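PDB 4REL: UDP-glucose:anthocyanidin 3-O-glucosyltransferase from Clitoria ternatea, which is a plant glycosyltransferase of the GT-B class, built from two Rossmann-like domains that face each other across a cleft. Local coordinates for residues A[51-56]-A[242-247]; A[19-24]-A[132-137]; A[171-176]-A[368-373]; A[138-143]-A[217-222]. One frame throughout, in Å; residues are numbered along the deposited sequence.

Contact 1: residues A[51-56]-A[242-247]; sequences TKRHIP and PQLLLP
Arg53 reaches between Leu244 and Leu246, illustrating how one long polar side chain can fasten two irregular loops. Its guanidinium is flanked on opposite faces: Leu246 puts CD1 3.8 Å above the centre of the plane, while Leu244 CD1 lies over the other side, 3.9 Å from Arg53 NH2. The Leu246 side chain meets the arginine chain at about a right angle. Extended from the backbone at first, with CG anti to N, the arginine chain turns at chi3 (-100°), which points NH2 to the backbone O of Leu244. The hydrogen bond from Arg53 NH2 to Leu244 O is modelled at 2.4 Å, too short for its exact geometry to be trusted. NH1 is held by Leu49 O, back in the preceding helix. Leu246 CD1 also touches Lys52 CB, at 3.8 Å. At the other end Gln243 and Pro56 approach from opposite directions, OE1 of the Gln243 amide lying 3.4 Å from CD of the Pro56 ring. Both loops rest on helix 18-31, and the arrangement is that of a GT-B interdomain linker, 242-247, tied back to a surface loop of the N-terminal Rossmann-like domain.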
loop_
_atom_site.group_PDB
_atom_site.type_symbol
_atom_site.label_atom_id
_atom_site.label_comp_id
_atom_site.label_asym_id
_atom_site.label_seq_id
_atom_site.Cartn_x
_atom_site.Cartn_y
_atom_site.Cartn_z
ATOM N N THR A 51 -13.337 13.863 -6.797
ATOM C CA THR A 51 -13.405 15.207 -7.367
ATOM C C THR A 51 -13.359 15.205 -8.900
ATOM O O THR A 51 -14.261 15.728 -9.555
ATOM C CB THR A 51 -12.304 16.124 -6.792
ATOM O OG1 THR A 51 -12.577 16.373 -5.405
ATOM C CG2 THR A 51 -12.258 17.448 -7.536
ATOM N N LYS A 52 -12.322 14.598 -9.466
ATOM C CA LYS A 52 -12.066 14.705 -10.903
ATOM C C LYS A 52 -12.641 13.524 -11.676
ATOM O O LYS A 52 -12.386 13.366 -12.870
ATOM C CB LYS A 52 -10.554 14.759 -11.152
ATOM C CG LYS A 52 -9.769 15.651 -10.190
ATOM C CD LYS A 52 -9.614 17.064 -10.737
ATOM C CE LYS A 52 -9.080 18.024 -9.682
ATOM N NZ LYS A 52 -7.717 17.657 -9.209
ATOM N N ARG A 53 -13.442 12.715 -10.994
ATOM C CA ARG A 53 -13.669 11.335 -11.400
ATOM C C ARG A 53 -15.141 11.017 -11.703
ATOM O O ARG A 53 -16.030 11.368 -10.931
ATOM C CB ARG A 53 -13.127 10.442 -10.276
ATOM C CG ARG A 53 -13.182 8.951 -10.486
ATOM C CD ARG A 53 -12.359 8.252 -9.406
ATOM N NE ARG A 53 -11.036 7.852 -9.884
ATOM C CZ ARG A 53 -9.902 8.008 -9.204
ATOM N NH1 ARG A 53 -9.905 8.566 -8.003
ATOM N NH2 ARG A 53 -8.753 7.610 -9.731
ATOM N N HIS A 54 -15.397 10.368 -12.839
ATOM C CA HIS A 54 -16.737 9.868 -13.157
ATOM C C HIS A 54 -16.888 8.438 -12.636
ATOM O O HIS A 54 -15.982 7.616 -12.781
ATOM C CB HIS A 54 -16.997 9.901 -14.666
ATOM C CG HIS A 54 -18.318 9.315 -15.069
ATOM N ND1 HIS A 54 -18.450 8.024 -15.534
ATOM C CD2 HIS A 54 -19.562 9.851 -15.092
ATOM C CE1 HIS A 54 -19.719 7.786 -15.817
ATOM N NE2 HIS A 54 -20.414 8.879 -15.559
ATOM N N ILE A 55 -18.026 8.136 -12.022
ATOM C CA ILE A 55 -18.234 6.790 -11.504
ATOM C C ILE A 55 -19.490 6.163 -12.087
ATOM O O ILE A 55 -20.439 6.880 -12.418
ATOM C CB ILE A 55 -18.299 6.777 -9.968
ATOM C CG1 ILE A 55 -19.433 7.667 -9.471
ATOM C CG2 ILE A 55 -16.970 7.242 -9.385
ATOM C CD1 ILE A 55 -19.656 7.580 -7.979
ATOM N N PRO A 56 -19.489 4.827 -12.230
ATOM C CA PRO A 56 -20.657 4.114 -12.755
ATOM C C PRO A 56 -21.917 4.369 -11.942
ATOM O O PRO A 56 -21.853 4.770 -10.776
ATOM C CB PRO A 56 -20.246 2.633 -12.663
ATOM C CG PRO A 56 -19.029 2.600 -11.817
ATOM C CD PRO A 56 -18.353 3.916 -12.019
ATOM N N PRO A 242 -9.390 0.280 -15.911
ATOM C CA PRO A 242 -9.343 1.529 -16.683
ATOM C C PRO A 242 -10.123 2.693 -16.062
ATOM O O PRO A 242 -9.694 3.841 -16.213
ATOM C CB PRO A 242 -9.941 1.134 -18.045
ATOM C CG PRO A 242 -10.564 -0.221 -17.840
ATOM C CD PRO A 242 -9.777 -0.867 -16.747
ATOM N N GLN A 243 -11.225 2.410 -15.365
ATOM C CA GLN A 243 -12.049 3.476 -14.789
ATOM C C GLN A 243 -11.391 4.146 -13.580
ATOM O O GLN A 243 -11.784 5.244 -13.179
ATOM C CB GLN A 243 -13.451 2.966 -14.432
ATOM C CG GLN A 243 -14.462 4.079 -14.147
ATOM C CD GLN A 243 -15.894 3.691 -14.488
ATOM O OE1 GLN A 243 -16.288 2.534 -14.348
ATOM N NE2 GLN A 243 -16.678 4.664 -14.944
ATOM N N LEU A 244 -10.388 3.494 -12.999
ATOM C CA LEU A 244 -9.680 4.098 -11.872
ATOM C C LEU A 244 -8.810 5.255 -12.360
ATOM O O LEU A 244 -8.675 6.280 -11.690
ATOM C CB LEU A 244 -8.807 3.064 -11.156
ATOM C CG LEU A 244 -8.119 3.540 -9.872
ATOM C CD1 LEU A 244 -9.139 3.857 -8.792
ATOM C CD2 LEU A 244 -7.126 2.495 -9.382
ATOM N N LEU A 245 -8.230 5.080 -13.542
ATOM C CA LEU A 245 -7.254 6.026 -14.064
ATOM C C LEU A 245 -7.868 7.352 -14.502
ATOM O O LEU A 245 -8.917 7.389 -15.153
ATOM C CB LEU A 245 -6.461 5.394 -15.212
ATOM C CG LEU A 245 -5.627 4.174 -14.807
ATOM C CD1 LEU A 245 -6.306 2.892 -15.231
ATOM C CD2 LEU A 245 -4.223 4.238 -15.381
ATOM N N LEU A 246 -7.204 8.440 -14.126
ATOM C CA LEU A 246 -7.562 9.767 -14.601
ATOM C C LEU A 246 -6.419 10.301 -15.456
ATOM O O LEU A 246 -5.355 10.628 -14.925
ATOM C CB LEU A 246 -7.830 10.706 -13.420
ATOM C CG LEU A 246 -8.990 10.304 -12.500
ATOM C CD1 LEU A 246 -9.092 11.213 -11.279
ATOM C CD2 LEU A 246 -10.313 10.279 -13.263
ATOM N N PRO A 247 -6.629 10.356 -16.786
ATOM C CA PRO A 247 -5.686 10.924 -17.758
ATOM C C PRO A 247 -5.070 12.215 -17.237
ATOM O O PRO A 247 -5.793 13.097 -16.770
ATOM C CB PRO A 247 -6.580 11.207 -18.961
ATOM C CG PRO A 247 -7.575 10.098 -18.919
ATOM C CD PRO A 247 -7.821 9.800 -17.453
#

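Contact 2: residues A[19-24]-A[132-137]; sequences PPLLNL and IAFWPN. With KMP (3,5,7-trihydroxy-2-(4-hydroxyphenyl)-4H-chromen-4-one), chain B.
With CG anti to the backbone N (chi1 179°), Phe134 sends its ring straight out from strand 132-135 toward helix 19-24, where Leu21 and Leu24, whose CG atoms are likewise anti to N, come past it in the opposite direction. This is the helix-on-sheet packing of a Rossmann-like alpha/beta domain, the short axes passing 9.8 Å apart at 129°. Leu21 CD1 sits over one face of the ring, 4.0 Å from the Phe134 centroid, in a CH-pi contact displaced toward the rim. Leu24 CD2 approaches obliquely and comes to 3.7 Å from Phe134 CD1. In the ring plane, at the edge, lies Pro20 CB, 3.9 Å from Phe134 CZ, and the same carbon touches Pro136 CB. Pro20 and Leu21, with Leu24 one turn on, thus seat one aromatic from several directions. Helix 431-445 adds Leu439 against Leu24. Where the strand gives way to loop, Asn137 joins the ligand pocket, its ND2 2.9 Å from O13 of KMP.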
loop_
_atom_site.group_PDB
_atom_site.type_symbol
_atom_site.label_atom_id
_atom_site.label_comp_id
_atom_site.label_asym_id
_atom_site.label_seq_id
_atom_site.Cartn_x
_atom_site.Cartn_y
_atom_site.Cartn_z
ATOM N N PRO A 19 -7.352 4.669 -3.196
ATOM C CA PRO A 19 -7.459 4.122 -4.556
ATOM C C PRO A 19 -7.590 2.580 -4.665
ATOM O O PRO A 19 -8.388 2.126 -5.489
ATOM C CB PRO A 19 -6.181 4.627 -5.242
ATOM C CG PRO A 19 -5.814 5.869 -4.480
ATOM C CD PRO A 19 -6.183 5.562 -3.050
ATOM N N PRO A 20 -6.842 1.789 -3.861
ATOM C CA PRO A 20 -7.002 0.337 -4.044
ATOM C C PRO A 20 -8.416 -0.173 -3.759
ATOM O O PRO A 20 -8.868 -1.115 -4.426
ATOM C CB PRO A 20 -6.024 -0.267 -3.024
ATOM C CG PRO A 20 -5.035 0.815 -2.745
ATOM C CD PRO A 20 -5.773 2.108 -2.890
ATOM N N LEU A 21 -9.118 0.429 -2.803
ATOM C CA LEU A 21 -10.464 -0.050 -2.505
ATOM C C LEU A 21 -11.449 0.426 -3.572
ATOM O O LEU A 21 -12.350 -0.319 -3.960
ATOM C CB LEU A 21 -10.905 0.365 -1.099
ATOM C CG LEU A 21 -12.236 -0.244 -0.645
ATOM C CD1 LEU A 21 -12.230 -1.757 -0.805
ATOM C CD2 LEU A 21 -12.486 0.150 0.800
ATOM N N LEU A 22 -11.293 1.662 -4.050
ATOM C CA LEU A 22 -12.155 2.118 -5.146
ATOM C C LEU A 22 -11.923 1.254 -6.367
ATOM O O LEU A 22 -12.864 0.914 -7.089
ATOM C CB LEU A 22 -11.898 3.584 -5.502
ATOM C CG LEU A 22 -12.683 4.094 -6.710
ATOM C CD1 LEU A 22 -14.159 3.964 -6.447
ATOM C CD2 LEU A 22 -12.309 5.552 -6.966
ATOM N N ASN A 23 -10.666 0.892 -6.590
ATOM C CA ASN A 23 -10.301 0.025 -7.705
ATOM C C ASN A 23 -11.086 -1.281 -7.641
ATOM O O ASN A 23 -11.679 -1.718 -8.628
ATOM C CB ASN A 23 -8.804 -0.256 -7.650
ATOM C CG ASN A 23 -8.279 -0.896 -8.914
ATOM O OD1 ASN A 23 -8.692 -0.553 -10.029
ATOM N ND2 ASN A 23 -7.339 -1.825 -8.750
ATOM N N LEU A 24 -11.101 -1.903 -6.469
ATOM C CA LEU A 24 -11.836 -3.158 -6.303
ATOM C C LEU A 24 -13.340 -2.968 -6.504
ATOM O O LEU A 24 -13.994 -3.751 -7.203
ATOM C CB LEU A 24 -11.560 -3.761 -4.925
ATOM C CG LEU A 24 -12.374 -5.020 -4.588
ATOM C CD1 LEU A 24 -11.998 -6.180 -5.500
ATOM C CD2 LEU A 24 -12.157 -5.408 -3.122
ATOM N N ILE A 132 -16.513 -8.559 4.772
ATOM C CA ILE A 132 -15.386 -8.904 3.920
ATOM C C ILE A 132 -14.298 -7.875 4.174
ATOM O O ILE A 132 -14.506 -6.683 3.973
ATOM C CB ILE A 132 -15.790 -8.889 2.438
ATOM C CG1 ILE A 132 -16.867 -9.950 2.179
ATOM C CG2 ILE A 132 -14.572 -9.106 1.551
ATOM C CD1 ILE A 132 -17.439 -9.933 0.771
ATOM N N ALA A 133 -13.144 -8.335 4.650
ATOM C CA ALA A 133 -12.052 -7.428 4.990
ATOM C C ALA A 133 -11.086 -7.285 3.815
ATOM O O ALA A 133 -10.708 -8.280 3.178
ATOM C CB ALA A 133 -11.316 -7.906 6.247
ATOM N N PHE A 134 -10.694 -6.043 3.530
ATOM C CA PHE A 134 -9.802 -5.745 2.409
ATOM C C PHE A 134 -8.435 -5.369 2.981
ATOM O O PHE A 134 -8.351 -4.592 3.942
ATOM C CB PHE A 134 -10.392 -4.587 1.585
ATOM C CG PHE A 134 -9.541 -4.155 0.404
ATOM C CD1 PHE A 134 -9.354 -4.998 -0.683
ATOM C CD2 PHE A 134 -8.965 -2.882 0.376
ATOM C CE1 PHE A 134 -8.597 -4.586 -1.781
ATOM C CE2 PHE A 134 -8.203 -2.460 -0.723
ATOM C CZ PHE A 134 -8.021 -3.326 -1.804
ATOM N N TRP A 135 -7.375 -5.914 2.387
ATOM C CA TRP A 135 -6.007 -5.723 2.882
ATOM C C TRP A 135 -5.103 -5.115 1.814
ATOM O O TRP A 135 -4.555 -5.837 0.970
ATOM C CB TRP A 135 -5.433 -7.077 3.307
ATOM C CG TRP A 135 -4.128 -6.971 4.038
ATOM C CD1 TRP A 135 -2.882 -7.174 3.526
ATOM C CD2 TRP A 135 -3.951 -6.631 5.419
ATOM N NE1 TRP A 135 -1.933 -6.980 4.507
ATOM C CE2 TRP A 135 -2.570 -6.655 5.677
ATOM C CE3 TRP A 135 -4.832 -6.322 6.459
ATOM C CZ2 TRP A 135 -2.042 -6.374 6.943
ATOM C CZ3 TRP A 135 -4.312 -6.038 7.709
ATOM C CH2 TRP A 135 -2.924 -6.065 7.941
ATOM N N PRO A 136 -4.943 -3.780 1.834
ATOM C CA PRO A 136 -4.119 -3.127 0.813
ATOM C C PRO A 136 -2.687 -2.873 1.296
ATOM O O PRO A 136 -1.965 -2.082 0.698
ATOM C CB PRO A 136 -4.852 -1.802 0.603
ATOM C CG PRO A 136 -5.328 -1.459 1.993
ATOM C CD PRO A 136 -5.761 -2.809 2.580
ATOM N N ASN A 137 -2.287 -3.530 2.374
ATOM C CA ASN A 137 -0.948 -3.338 2.917
ATOM C C ASN A 137 -0.018 -4.416 2.415
ATOM O O ASN A 137 -0.367 -5.156 1.495
ATOM C CB ASN A 137 -1.042 -3.343 4.434
ATOM C CG ASN A 137 -2.303 -2.656 4.902
ATOM O OD1 ASN A 137 -3.208 -3.280 5.475
ATOM N ND2 ASN A 137 -2.405 -1.371 4.583
HETATM C C1 KMP B . 1.454 -1.172 10.182
HETATM C C2 KMP B . 0.909 -1.050 8.915
HETATM C C3 KMP B . 0.409 0.272 8.479
HETATM C C4 KMP B . 0.510 1.422 9.400
HETATM C C5 KMP B . 1.069 1.198 10.653
HETATM C C6 KMP B . 1.529 -0.067 11.028
HETATM C C9 KMP B . -0.182 0.463 7.134
HETATM C C10 KMP B . -0.659 1.820 6.781
HETATM C C11 KMP B . -0.515 2.918 7.792
HETATM C C14 KMP B . -0.967 4.319 7.518
HETATM C C15 KMP B . -1.783 4.638 6.435
HETATM C C16 KMP B . -2.179 5.948 6.212
HETATM C C17 KMP B . -1.758 6.953 7.069
HETATM C C18 KMP B . -0.946 6.644 8.152
HETATM C C19 KMP B . -0.555 5.331 8.376
HETATM O O12 KMP B . 0.056 2.664 9.024
HETATM O O13 KMP B . -0.272 -0.498 6.334
HETATM O O24 KMP B . -2.146 8.239 6.842
HETATM O O27 KMP B . -1.196 2.011 5.544
HETATM O O29 KMP B . 2.067 -0.227 12.269
HETATM O O30 KMP B . 0.825 -2.116 8.073
#

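Contact 3: residues A[171-176]-A[368-373]; sequences SKLRVE and QGIAAR
Leu173 and Arg373 stand 6.3 Å apart CA to CA where loop 171-176, ending in a 3-10 turn, passes beside the start of helix 368-378, and the gap widens to 8.0 Å between the CA atoms of Glu176 and Gly369. What follows is an example of like charges probably made tolerable by nearby carboxylates, Glu176 among them. The guanidinium groups of Arg174 and Arg373 lie stacked, their centres 3.9 Å apart and their planes only 17° from parallel, with Arg373 NH1 over the centre of the Arg174 group. Arg174 gets there with an extended chain; in Arg373 a bend at chi2 (67°) brings CD to 3.3 Å from Lys172 O, and a further bend at chi3 turns the guanidinium onto Arg174. Glu176 OE2 lies in the guanidinium plane of Arg174, salt-bridged to NH1 at 3.0 Å, while NH1 meets it from above the carboxylate plane. The same oxygen makes only a long salt bridge to Arg373 NH2, 3.9 Å away. Stronger partners of Arg373 are Asp177 and Asp377, and Glu176 pairs through OE1 with Lys388. The Leu173 side chain runs past Arg373 in the opposite direction, CD2 3.7 Å from Arg373 CG, and crosses that of Ile370 at about a right angle. The loop leans through Val175 on helix 148-157, whereas Ala372 and Arg373 pack on strand 382-384 of the C-terminal sheet, so the network bridges the two domains.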
loop_
_atom_site.group_PDB
_atom_site.type_symbol
_atom_site.label_atom_id
_atom_site.label_comp_id
_atom_site.label_asym_id
_atom_site.label_seq_id
_atom_site.Cartn_x
_atom_site.Cartn_y
_atom_site.Cartn_z
ATOM N N SER A 171 10.479 -16.879 7.692
ATOM C CA SER A 171 11.659 -16.986 8.554
ATOM C C SER A 171 12.751 -15.964 8.210
ATOM O O SER A 171 13.659 -15.736 9.006
ATOM C CB SER A 171 12.232 -18.411 8.523
ATOM O OG SER A 171 12.764 -18.734 7.247
ATOM N N LYS A 172 12.670 -15.338 7.037
ATOM C CA LYS A 172 13.624 -14.278 6.714
ATOM C C LYS A 172 13.333 -12.966 7.446
ATOM O O LYS A 172 14.214 -12.116 7.547
ATOM C CB LYS A 172 13.698 -14.036 5.203
ATOM C CG LYS A 172 14.425 -15.125 4.422
ATOM C CD LYS A 172 15.895 -15.207 4.827
ATOM C CE LYS A 172 16.614 -16.341 4.098
ATOM N NZ LYS A 172 18.065 -16.436 4.482
ATOM N N LEU A 173 12.108 -12.790 7.943
ATOM C CA LEU A 173 11.767 -11.576 8.684
ATOM C C LEU A 173 12.561 -11.532 9.986
ATOM O O LEU A 173 12.808 -12.574 10.610
ATOM C CB LEU A 173 10.259 -11.496 8.997
ATOM C CG LEU A 173 9.294 -11.410 7.817
ATOM C CD1 LEU A 173 7.891 -11.186 8.319
ATOM C CD2 LEU A 173 9.708 -10.250 6.924
ATOM N N ARG A 174 12.988 -10.331 10.370
ATOM C CA ARG A 174 13.781 -10.156 11.580
ATOM C C ARG A 174 13.101 -9.236 12.577
ATOM O O ARG A 174 12.225 -8.443 12.227
ATOM C CB ARG A 174 15.137 -9.543 11.248
ATOM C CG ARG A 174 15.970 -10.310 10.254
ATOM C CD ARG A 174 17.170 -9.447 9.964
ATOM N NE ARG A 174 18.102 -10.045 9.025
ATOM C CZ ARG A 174 19.256 -9.475 8.691
ATOM N NH1 ARG A 174 19.593 -8.305 9.225
ATOM N NH2 ARG A 174 20.068 -10.070 7.830
ATOM N N VAL A 175 13.540 -9.341 13.825
ATOM C CA VAL A 175 13.127 -8.445 14.887
ATOM C C VAL A 175 13.139 -6.976 14.447
ATOM O O VAL A 175 12.178 -6.239 14.678
ATOM C CB VAL A 175 14.040 -8.655 16.111
ATOM C CG1 VAL A 175 14.038 -7.439 17.017
ATOM C CG2 VAL A 175 13.607 -9.894 16.862
ATOM N N GLU A 176 14.207 -6.563 13.769
ATOM C CA GLU A 176 14.349 -5.158 13.379
ATOM C C GLU A 176 13.347 -4.704 12.309
ATOM O O GLU A 176 13.183 -3.501 12.069
ATOM C CB GLU A 176 15.777 -4.878 12.908
ATOM C CG GLU A 176 16.144 -5.571 11.612
ATOM C CD GLU A 176 17.601 -5.379 11.241
ATOM O OE1 GLU A 176 18.012 -4.220 11.031
ATOM O OE2 GLU A 176 18.331 -6.389 11.165
ATOM N N GLN A 368 6.499 -0.988 6.191
ATOM C CA GLN A 368 7.504 -0.787 5.148
ATOM C C GLN A 368 8.729 -1.655 5.393
ATOM O O GLN A 368 9.382 -2.108 4.449
ATOM C CB GLN A 368 7.890 0.692 5.073
ATOM C CG GLN A 368 6.747 1.548 4.541
ATOM C CD GLN A 368 6.940 3.034 4.751
ATOM O OE1 GLN A 368 7.997 3.495 5.201
ATOM N NE2 GLN A 368 5.903 3.801 4.427
ATOM N N GLY A 369 9.036 -1.892 6.663
ATOM C CA GLY A 369 10.162 -2.736 7.022
ATOM C C GLY A 369 9.971 -4.178 6.604
ATOM O O GLY A 369 10.927 -4.859 6.199
ATOM N N ILE A 370 8.725 -4.647 6.678
ATOM C CA ILE A 370 8.406 -5.991 6.226
ATOM C C ILE A 370 8.606 -6.075 4.718
ATOM O O ILE A 370 9.202 -7.030 4.212
ATOM C CB ILE A 370 6.951 -6.389 6.572
ATOM C CG1 ILE A 370 6.683 -6.241 8.077
ATOM C CG2 ILE A 370 6.673 -7.801 6.091
ATOM C CD1 ILE A 370 7.592 -7.091 8.973
ATOM N N ALA A 371 8.094 -5.075 4.001
ATOM C CA ALA A 371 8.239 -5.020 2.556
ATOM C C ALA A 371 9.704 -5.006 2.146
ATOM O O ALA A 371 10.103 -5.730 1.223
ATOM C CB ALA A 371 7.504 -3.807 1.984
ATOM N N ALA A 372 10.505 -4.191 2.836
ATOM C CA ALA A 372 11.917 -4.067 2.512
ATOM C C ALA A 372 12.611 -5.419 2.682
ATOM O O ALA A 372 13.423 -5.818 1.845
ATOM C CB ALA A 372 12.586 -2.995 3.383
ATOM N N ARG A 373 12.297 -6.119 3.766
ATOM C CA ARG A 373 12.889 -7.436 4.014
ATOM C C ARG A 373 12.474 -8.455 2.949
ATOM O O ARG A 373 13.296 -9.256 2.498
ATOM C CB ARG A 373 12.516 -7.958 5.409
ATOM C CG ARG A 373 13.114 -9.346 5.744
ATOM C CD ARG A 373 14.644 -9.284 5.854
ATOM N NE ARG A 373 15.029 -8.271 6.827
ATOM C CZ ARG A 373 16.227 -7.700 6.893
ATOM N NH1 ARG A 373 17.191 -8.054 6.050
ATOM N NH2 ARG A 373 16.460 -6.772 7.807
#

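Contact 4: residues A[138-143]-A[217-222]; sequences VSCSLS and LDPPLF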
loop_
_atom_site.group_PDB
_atom_site.type_symbol
_atom_site.label_atom_id
_atom_site.label_comp_id
_atom_site.label_asym_id
_atom_site.label_seq_id
_atom_site.Cartn_x
_atom_site.Cartn_y
_atom_site.Cartn_z
ATOM N N VAL A 138 1.176 -4.496 2.986
ATOM C CA VAL A 138 2.090 -5.554 2.601
ATOM C C VAL A 138 1.432 -6.882 2.949
ATOM O O VAL A 138 1.036 -7.112 4.091
ATOM C CB VAL A 138 3.460 -5.383 3.286
ATOM C CG1 VAL A 138 4.423 -6.481 2.839
ATOM C CG2 VAL A 138 4.022 -4.018 2.929
ATOM N N SER A 139 1.271 -7.736 1.944
ATOM C CA SER A 139 0.565 -9.003 2.123
ATOM C C SER A 139 1.119 -9.799 3.306
ATOM O O SER A 139 0.371 -10.231 4.180
ATOM C CB SER A 139 0.659 -9.839 0.840
ATOM O OG SER A 139 2.018 -10.050 0.484
ATOM N N CYS A 140 2.440 -9.948 3.350
ATOM C CA CYS A 140 3.094 -10.745 4.390
ATOM C C CYS A 140 2.858 -10.269 5.826
ATOM O O CYS A 140 2.939 -11.063 6.764
ATOM C CB CYS A 140 4.601 -10.884 4.104
ATOM S SG CYS A 140 4.937 -11.844 2.608
ATOM N N SER A 141 2.541 -8.992 6.010
ATOM C CA SER A 141 2.393 -8.480 7.367
ATOM C C SER A 141 1.155 -9.046 8.060
ATOM O O SER A 141 1.033 -8.946 9.269
ATOM C CB SER A 141 2.401 -6.947 7.392
ATOM O OG SER A 141 1.213 -6.436 6.840
ATOM N N LEU A 142 0.245 -9.664 7.302
ATOM C CA LEU A 142 -0.930 -10.312 7.906
ATOM C C LEU A 142 -0.549 -11.281 9.024
ATOM O O LEU A 142 -1.249 -11.386 10.036
ATOM C CB LEU A 142 -1.739 -11.077 6.849
ATOM C CG LEU A 142 -2.711 -10.256 6.013
ATOM C CD1 LEU A 142 -3.221 -11.105 4.861
ATOM C CD2 LEU A 142 -3.851 -9.786 6.901
ATOM N N SER A 143 0.565 -11.982 8.840
ATOM C CA SER A 143 0.984 -13.001 9.798
ATOM C C SER A 143 1.319 -12.441 11.168
ATOM O O SER A 143 1.101 -13.099 12.185
ATOM C CB SER A 143 2.164 -13.797 9.246
ATOM O OG SER A 143 1.701 -14.725 8.296
ATOM N N LEU A 217 3.319 -14.468 -5.719
ATOM C CA LEU A 217 4.525 -13.818 -5.197
ATOM C C LEU A 217 4.737 -14.017 -3.703
ATOM O O LEU A 217 5.830 -13.779 -3.193
ATOM C CB LEU A 217 4.509 -12.313 -5.491
ATOM C CG LEU A 217 4.929 -11.837 -6.874
ATOM C CD1 LEU A 217 5.110 -10.317 -6.856
ATOM C CD2 LEU A 217 6.218 -12.515 -7.295
ATOM N N ASP A 218 3.688 -14.409 -2.990
ATOM C CA ASP A 218 3.804 -14.633 -1.552
ATOM C C ASP A 218 4.371 -16.024 -1.304
ATOM O O ASP A 218 4.141 -16.942 -2.095
ATOM C CB ASP A 218 2.436 -14.490 -0.865
ATOM C CG ASP A 218 2.033 -13.045 -0.644
ATOM O OD1 ASP A 218 2.905 -12.150 -0.763
ATOM O OD2 ASP A 218 0.840 -12.798 -0.352
ATOM N N PRO A 219 5.119 -16.194 -0.200
ATOM C CA PRO A 219 5.635 -17.533 0.106
ATOM C C PRO A 219 4.473 -18.496 0.300
ATOM O O PRO A 219 3.541 -18.167 1.042
ATOM C CB PRO A 219 6.375 -17.328 1.423
ATOM C CG PRO A 219 6.749 -15.860 1.418
ATOM C CD PRO A 219 5.589 -15.179 0.759
ATOM N N PRO A 220 4.493 -19.645 -0.398
ATOM C CA PRO A 220 3.377 -20.597 -0.337
ATOM C C PRO A 220 3.028 -21.038 1.091
ATOM O O PRO A 220 1.847 -21.239 1.389
ATOM C CB PRO A 220 3.883 -21.782 -1.165
ATOM C CG PRO A 220 4.863 -21.179 -2.117
ATOM C CD PRO A 220 5.518 -20.044 -1.380
ATOM N N LEU A 221 4.027 -21.182 1.962
ATOM C CA LEU A 221 3.757 -21.533 3.362
ATOM C C LEU A 221 3.041 -20.424 4.121
ATOM O O LEU A 221 2.196 -20.695 4.973
ATOM C CB LEU A 221 5.045 -21.907 4.101
ATOM C CG LEU A 221 5.318 -23.400 4.230
ATOM C CD1 LEU A 221 5.431 -24.052 2.861
ATOM C CD2 LEU A 221 6.577 -23.637 5.056
ATOM N N PHE A 222 3.396 -19.172 3.835
ATOM C CA PHE A 222 2.663 -18.055 4.407
ATOM C C PHE A 222 1.204 -18.113 3.959
ATOM O O PHE A 222 0.291 -17.889 4.762
ATOM C CB PHE A 222 3.293 -16.705 4.024
ATOM C CG PHE A 222 2.334 -15.557 4.094
ATOM C CD1 PHE A 222 2.032 -14.956 5.306
ATOM C CD2 PHE A 222 1.718 -15.078 2.941
ATOM C CE1 PHE A 222 1.117 -13.890 5.364
ATOM C CE2 PHE A 222 0.819 -14.028 2.997
ATOM C CZ PHE A 222 0.518 -13.437 4.210
#
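Cys140 and Asp218 mark the closest backbone approach, 7.1 Å between CA atoms: residues 139-143 wind in a helix-like conformation, while 217-219 lead through Pro219, at the N-cap position, into helix 220-229. The contact illustrates a polar and an aromatic interaction side by side. Ser139 holds OG between its backbone N and carbonyl carbon (chi1 57°), and from there the hydroxyl donates to Asp218 OD1 at 2.6 Å. The bond arrives on the syn side of the carboxylate, 19° out of its plane. Asp218 OD2 has its own partner in the Tyr235 hydroxyl. In the first turn of the helix, the Phe222 ring faces Cys140, whose CA stands over it in a CH-pi contact, 4.1 Å from the ring centroid. The Cys140 sulfur stays higher above the same ring, SG lying 4.7 Å from the Phe222 centroid and 12° off the normal, and also rests 3.9 Å from Pro219 CD. Leu142 CB meets the ring edge, 4.2 Å from Phe222 CZ. Within the winding segment Val138 O accepts from both Ser141 N and Ser141 OG, the latter in the carbonyl plane at 2.8 Å. Ser141 OG is also bonded to Asp367 OD2, of the ligand pocket. The chemistry implies a buried acid whose two oxygens are each satisfied by a hydroxyl, an arrangement consistent with stabilising a negative charge on Asp218.

Burial and chemistry change together across the four. Contact 1 is at the surface, where an arginine ties loops together; contact 2 is buried and almost wholly apolar; contact 4, also buried, combines a carboxylate bond with aromatic packing; contact 3, partly buried, relies on a charge network. Contact 1 rests on helix 18-31, which contact 2 includes, with Leu244 CD2 3.5 Å from Asn23 OD1. Contacts 2 and 4 follow one chain out of strand 131-135 and meet where Trp135 packs on Ser141 and Leu142. Contact 4 touches contact 3 through Val138 and Ala371. Contacts 1 and 3, about 35 Å apart between centres, lie on opposite sides of the chain's centre.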